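Local coordinates for uncharacterized protein (Pseudomonas syringae pv. tomato, PDB 3K4I), which is of unknown function but belongs to the Aldolase/RraA family and binds a magnesium ion between subunits, at residues C[98-109]-C[122-133]. Sequence-based numbering, arbitrary orientation.
Sequences TVWGDIMTHFAL and ARDIDTVINCNY. With MG (magnesium ion), chain H.
Helices 102-109 and 125-130 run side by side at 18°, their axes 9.4 Å apart, in the RraA-like fold; they are the connections of two successive beta-alpha-beta crossovers, from strand 85-90 to 115-119 to 135-137. The loops ahead of both helices are joined by Arg123 N to Trp100 O (2.9 Å). Next along the chain, at the start of helix 102-109, Asp102 N donates to Asp124 OD2 (3.0 Å), meeting it from above the Asp124 carboxylate plane. The carboxylates of Asp102 and Asp124 stack, planes 15° apart, with Asp102 OD1 3.4 Å from Asp124 OD2; the adjacent magnesium ion probably eases that repulsion. Asp102 OD2 binds the ion at 2.1 Å, together with four waters and Glu200 OE1 of a second subunit. Asp124 acts in the second shell: a metal-bound water donates to its OD2. Farther along, Val128 CG2 meets Thr105 OG1, while Thr127 CG2 lies 3.5 Å from His106 NE2. Tyr133 and the five-membered ring of Trp100 share almost the same orientation but are displaced, so that neither covers much of the other. With chi1 at -168° the Trp100 indole is swung away from its backbone N, bringing CZ2 to 3.6 Å from Tyr133 CE2; Ala108 CB touches Tyr133 CE1 at 3.5 Å.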
loop_
_atom_site.group_PDB
_atom_site.type_symbol
_atom_site.label_atom_id
_atom_site.label_comp_id
_atom_site.label_asym_id
_atom_site.label_seq_id
_atom_site.Cartn_x
_atom_site.Cartn_y
_atom_site.Cartn_z
ATOM N N THR C 98 11.070 13.186 -4.555
ATOM C CA THR C 98 9.704 13.543 -4.128
ATOM C C THR C 98 9.368 14.988 -4.484
ATOM O O THR C 98 10.257 15.850 -4.568
ATOM C CB THR C 98 9.545 13.336 -2.626
ATOM O OG1 THR C 98 10.536 14.104 -1.939
ATOM C CG2 THR C 98 9.726 11.858 -2.277
ATOM N N VAL C 99 8.086 15.248 -4.711
ATOM C CA VAL C 99 7.632 16.574 -5.105
ATOM C C VAL C 99 6.501 17.045 -4.183
ATOM O O VAL C 99 5.667 17.864 -4.584
ATOM C CB VAL C 99 7.219 16.675 -6.608
ATOM C CG1 VAL C 99 8.441 16.523 -7.545
ATOM C CG2 VAL C 99 6.140 15.689 -6.964
ATOM N N TRP C 100 6.500 16.542 -2.951
ATOM C CA TRP C 100 5.543 17.025 -1.907
ATOM C C TRP C 100 6.099 16.606 -0.549
ATOM O O TRP C 100 6.635 15.500 -0.413
ATOM C CB TRP C 100 4.177 16.401 -2.087
ATOM C CG TRP C 100 3.117 17.069 -1.233
ATOM C CD1 TRP C 100 2.667 16.663 -0.013
ATOM C CD2 TRP C 100 2.418 18.272 -1.552
ATOM N NE1 TRP C 100 1.692 17.551 0.460
ATOM C CE2 TRP C 100 1.528 18.541 -0.470
ATOM C CE3 TRP C 100 2.441 19.141 -2.663
ATOM C CZ2 TRP C 100 0.688 19.671 -0.446
ATOM C CZ3 TRP C 100 1.628 20.275 -2.643
ATOM C CH2 TRP C 100 0.734 20.517 -1.535
ATOM N N GLY C 101 5.995 17.476 0.450
ATOM C CA GLY C 101 6.458 17.115 1.790
ATOM C C GLY C 101 5.775 17.980 2.834
ATOM O O GLY C 101 4.709 18.534 2.554
ATOM N N ASP C 102 6.400 18.101 3.997
ATOM C CA ASP C 102 5.753 18.730 5.166
ATOM C C ASP C 102 5.407 20.199 4.992
ATOM O O ASP C 102 4.286 20.621 5.348
ATOM C CB ASP C 102 6.540 18.491 6.472
ATOM C CG ASP C 102 8.020 18.917 6.407
ATOM O OD1 ASP C 102 8.503 19.595 5.462
ATOM O OD2 ASP C 102 8.729 18.554 7.375
ATOM N N ILE C 103 6.362 20.981 4.482
ATOM C CA ILE C 103 6.149 22.416 4.268
ATOM C C ILE C 103 4.924 22.651 3.382
ATOM O O ILE C 103 4.000 23.413 3.754
ATOM C CB ILE C 103 7.407 23.091 3.709
ATOM C CG1 ILE C 103 8.522 23.138 4.771
ATOM C CG2 ILE C 103 7.119 24.504 3.240
ATOM C CD1 ILE C 103 9.890 23.588 4.199
HETATM N N MSE C 104 4.891 21.952 2.252
HETATM C CA MSE C 104 3.795 22.090 1.302
HETATM C C MSE C 104 2.471 21.627 1.922
HETATM O O MSE C 104 1.438 22.256 1.711
HETATM C CB MSE C 104 4.122 21.370 -0.003
HETATM C CG MSE C 104 5.348 21.983 -0.627
HETATM SE SE MSE C 104 6.136 20.904 -2.006
HETATM C CE MSE C 104 5.021 21.560 -3.377
ATOM N N THR C 105 2.521 20.532 2.692
ATOM C CA THR C 105 1.335 20.042 3.408
ATOM C C THR C 105 0.799 21.079 4.387
ATOM O O THR C 105 -0.375 21.363 4.375
ATOM C CB THR C 105 1.655 18.788 4.214
ATOM O OG1 THR C 105 2.111 17.759 3.324
ATOM C CG2 THR C 105 0.454 18.311 4.982
ATOM N N HIS C 106 1.666 21.624 5.235
ATOM C CA HIS C 106 1.239 22.683 6.142
ATOM C C HIS C 106 0.718 23.889 5.384
ATOM O O HIS C 106 -0.262 24.512 5.800
ATOM C CB HIS C 106 2.340 23.076 7.138
ATOM C CG HIS C 106 2.627 22.008 8.144
ATOM N ND1 HIS C 106 1.770 21.722 9.184
ATOM C CD2 HIS C 106 3.660 21.140 8.258
ATOM C CE1 HIS C 106 2.267 20.725 9.900
ATOM N NE2 HIS C 106 3.408 20.348 9.352
ATOM N N PHE C 107 1.392 24.243 4.300
ATOM C CA PHE C 107 0.914 25.363 3.485
ATOM C C PHE C 107 -0.500 25.099 2.948
ATOM O O PHE C 107 -1.400 25.967 3.078
ATOM C CB PHE C 107 1.866 25.665 2.330
ATOM C CG PHE C 107 1.470 26.890 1.557
ATOM C CD1 PHE C 107 2.016 28.125 1.888
ATOM C CD2 PHE C 107 0.507 26.819 0.559
ATOM C CE1 PHE C 107 1.621 29.288 1.220
ATOM C CE2 PHE C 107 0.104 27.971 -0.124
ATOM C CZ PHE C 107 0.684 29.193 0.178
ATOM N N ALA C 108 -0.695 23.914 2.360
ATOM C CA ALA C 108 -2.007 23.521 1.807
ATOM C C ALA C 108 -3.112 23.692 2.857
ATOM O O ALA C 108 -4.200 24.225 2.557
ATOM C CB ALA C 108 -1.966 22.097 1.339
ATOM N N LEU C 109 -2.844 23.186 4.054
ATOM C CA LEU C 109 -3.825 23.243 5.151
ATOM C C LEU C 109 -4.131 24.655 5.609
ATOM O O LEU C 109 -5.196 24.916 6.193
ATOM C CB LEU C 109 -3.359 22.410 6.341
ATOM C CG LEU C 109 -3.644 20.902 6.316
ATOM C CD1 LEU C 109 -3.930 20.481 7.762
ATOM C CD2 LEU C 109 -4.805 20.509 5.367
ATOM N N ALA C 122 5.875 11.125 -2.862
ATOM C CA ALA C 122 5.903 12.183 -1.841
ATOM C C ALA C 122 6.717 11.768 -0.626
ATOM O O ALA C 122 6.893 10.573 -0.383
ATOM C CB ALA C 122 4.466 12.535 -1.405
ATOM N N ARG C 123 7.174 12.750 0.147
ATOM C CA ARG C 123 7.868 12.483 1.418
ATOM C C ARG C 123 7.075 13.031 2.590
ATOM O O ARG C 123 6.007 13.608 2.392
ATOM C CB ARG C 123 9.294 13.044 1.403
ATOM C CG ARG C 123 9.469 14.555 1.494
ATOM C CD ARG C 123 10.954 14.812 1.380
ATOM N NE ARG C 123 11.302 16.214 1.578
ATOM C CZ ARG C 123 12.552 16.631 1.721
ATOM N NH1 ARG C 123 13.551 15.743 1.672
ATOM N NH2 ARG C 123 12.801 17.918 1.890
ATOM N N ASP C 124 7.609 12.857 3.801
ATOM C CA ASP C 124 6.953 13.354 5.010
ATOM C C ASP C 124 5.552 12.786 5.166
ATOM O O ASP C 124 4.608 13.474 5.573
ATOM C CB ASP C 124 6.954 14.884 5.014
ATOM C CG ASP C 124 8.329 15.451 5.289
ATOM O OD1 ASP C 124 8.991 14.992 6.251
ATOM O OD2 ASP C 124 8.765 16.339 4.548
ATOM N N ILE C 125 5.444 11.505 4.851
ATOM C CA ILE C 125 4.202 10.768 4.912
ATOM C C ILE C 125 3.578 10.814 6.310
ATOM O O ILE C 125 2.364 10.903 6.448
ATOM C CB ILE C 125 4.419 9.310 4.438
ATOM C CG1 ILE C 125 4.912 9.293 2.976
ATOM C CG2 ILE C 125 3.146 8.479 4.580
ATOM C CD1 ILE C 125 4.106 10.154 1.979
ATOM N N ASP C 126 4.414 10.789 7.345
ATOM C CA ASP C 126 3.900 10.838 8.707
ATOM C C ASP C 126 3.183 12.147 9.026
ATOM O O ASP C 126 2.153 12.133 9.705
ATOM C CB ASP C 126 5.009 10.503 9.714
ATOM C CG ASP C 126 5.412 9.029 9.661
ATOM O OD1 ASP C 126 4.526 8.141 9.723
ATOM O OD2 ASP C 126 6.618 8.751 9.533
ATOM N N THR C 127 3.729 13.256 8.529
ATOM C CA THR C 127 3.124 14.591 8.675
ATOM C C THR C 127 1.803 14.659 7.914
ATOM O O THR C 127 0.779 15.156 8.419
ATOM C CB THR C 127 4.095 15.689 8.185
ATOM O OG1 THR C 127 5.219 15.734 9.061
ATOM C CG2 THR C 127 3.410 17.062 8.166
ATOM N N VAL C 128 1.829 14.138 6.700
ATOM C CA VAL C 128 0.652 14.115 5.843
ATOM C C VAL C 128 -0.484 13.333 6.518
ATOM O O VAL C 128 -1.646 13.799 6.559
ATOM C CB VAL C 128 0.985 13.508 4.475
ATOM C CG1 VAL C 128 -0.239 13.423 3.637
ATOM C CG2 VAL C 128 2.031 14.376 3.745
ATOM N N ILE C 129 -0.147 12.168 7.067
ATOM C CA ILE C 129 -1.102 11.368 7.835
ATOM C C ILE C 129 -1.580 12.115 9.081
ATOM O O ILE C 129 -2.786 12.164 9.349
ATOM C CB ILE C 129 -0.540 9.968 8.239
ATOM C CG1 ILE C 129 -0.239 9.132 6.987
ATOM C CG2 ILE C 129 -1.542 9.203 9.122
ATOM C CD1 ILE C 129 0.533 7.834 7.290
ATOM N N ASN C 130 -0.638 12.696 9.827
ATOM C CA ASN C 130 -0.972 13.398 11.067
ATOM C C ASN C 130 -1.906 14.571 10.812
ATOM O O ASN C 130 -2.789 14.858 11.635
ATOM C CB ASN C 130 0.286 13.882 11.787
ATOM C CG ASN C 130 -0.024 14.448 13.153
ATOM O OD1 ASN C 130 -0.629 13.771 13.984
ATOM N ND2 ASN C 130 0.373 15.693 13.387
ATOM N N CYS C 131 -1.712 15.220 9.666
ATOM C CA CYS C 131 -2.518 16.358 9.214
ATOM C C CYS C 131 -3.814 15.939 8.534
ATOM O O CYS C 131 -4.630 16.799 8.185
ATOM C CB CYS C 131 -1.725 17.224 8.237
ATOM S SG CYS C 131 -0.434 18.178 9.055
ATOM N N ASN C 132 -3.963 14.640 8.297
ATOM C CA ASN C 132 -5.123 14.076 7.572
ATOM C C ASN C 132 -5.329 14.752 6.209
ATOM O O ASN C 132 -6.462 15.061 5.818
ATOM C CB ASN C 132 -6.411 14.188 8.409
ATOM C CG ASN C 132 -7.513 13.201 7.945
ATOM O OD1 ASN C 132 -8.690 13.574 7.805
ATOM N ND2 ASN C 132 -7.131 11.965 7.709
ATOM N N TYR C 133 -4.228 14.982 5.504
ATOM C CA TYR C 133 -4.251 15.703 4.232
ATOM C C TYR C 133 -4.451 14.708 3.078
ATOM O O TYR C 133 -3.770 13.684 3.017
ATOM C CB TYR C 133 -2.946 16.463 4.017
ATOM C CG TYR C 133 -2.936 17.223 2.706
ATOM C CD1 TYR C 133 -3.750 18.352 2.545
ATOM C CD2 TYR C 133 -2.103 16.844 1.641
ATOM C CE1 TYR C 133 -3.777 19.066 1.377
ATOM C CE2 TYR C 133 -2.115 17.576 0.438
ATOM C CZ TYR C 133 -2.959 18.696 0.325
ATOM O OH TYR C 133 -2.991 19.434 -0.841
HETATM MG MG MG H . 10.732 18.109 7.534
HETATM O O HOH W 1 10.885 17.698 5.575
HETATM O O HOH W 2 10.183 16.180 7.921
HETATM O O HOH W 3 12.602 17.476 7.854
HETATM O O HOH W 4 10.758 18.560 9.520
#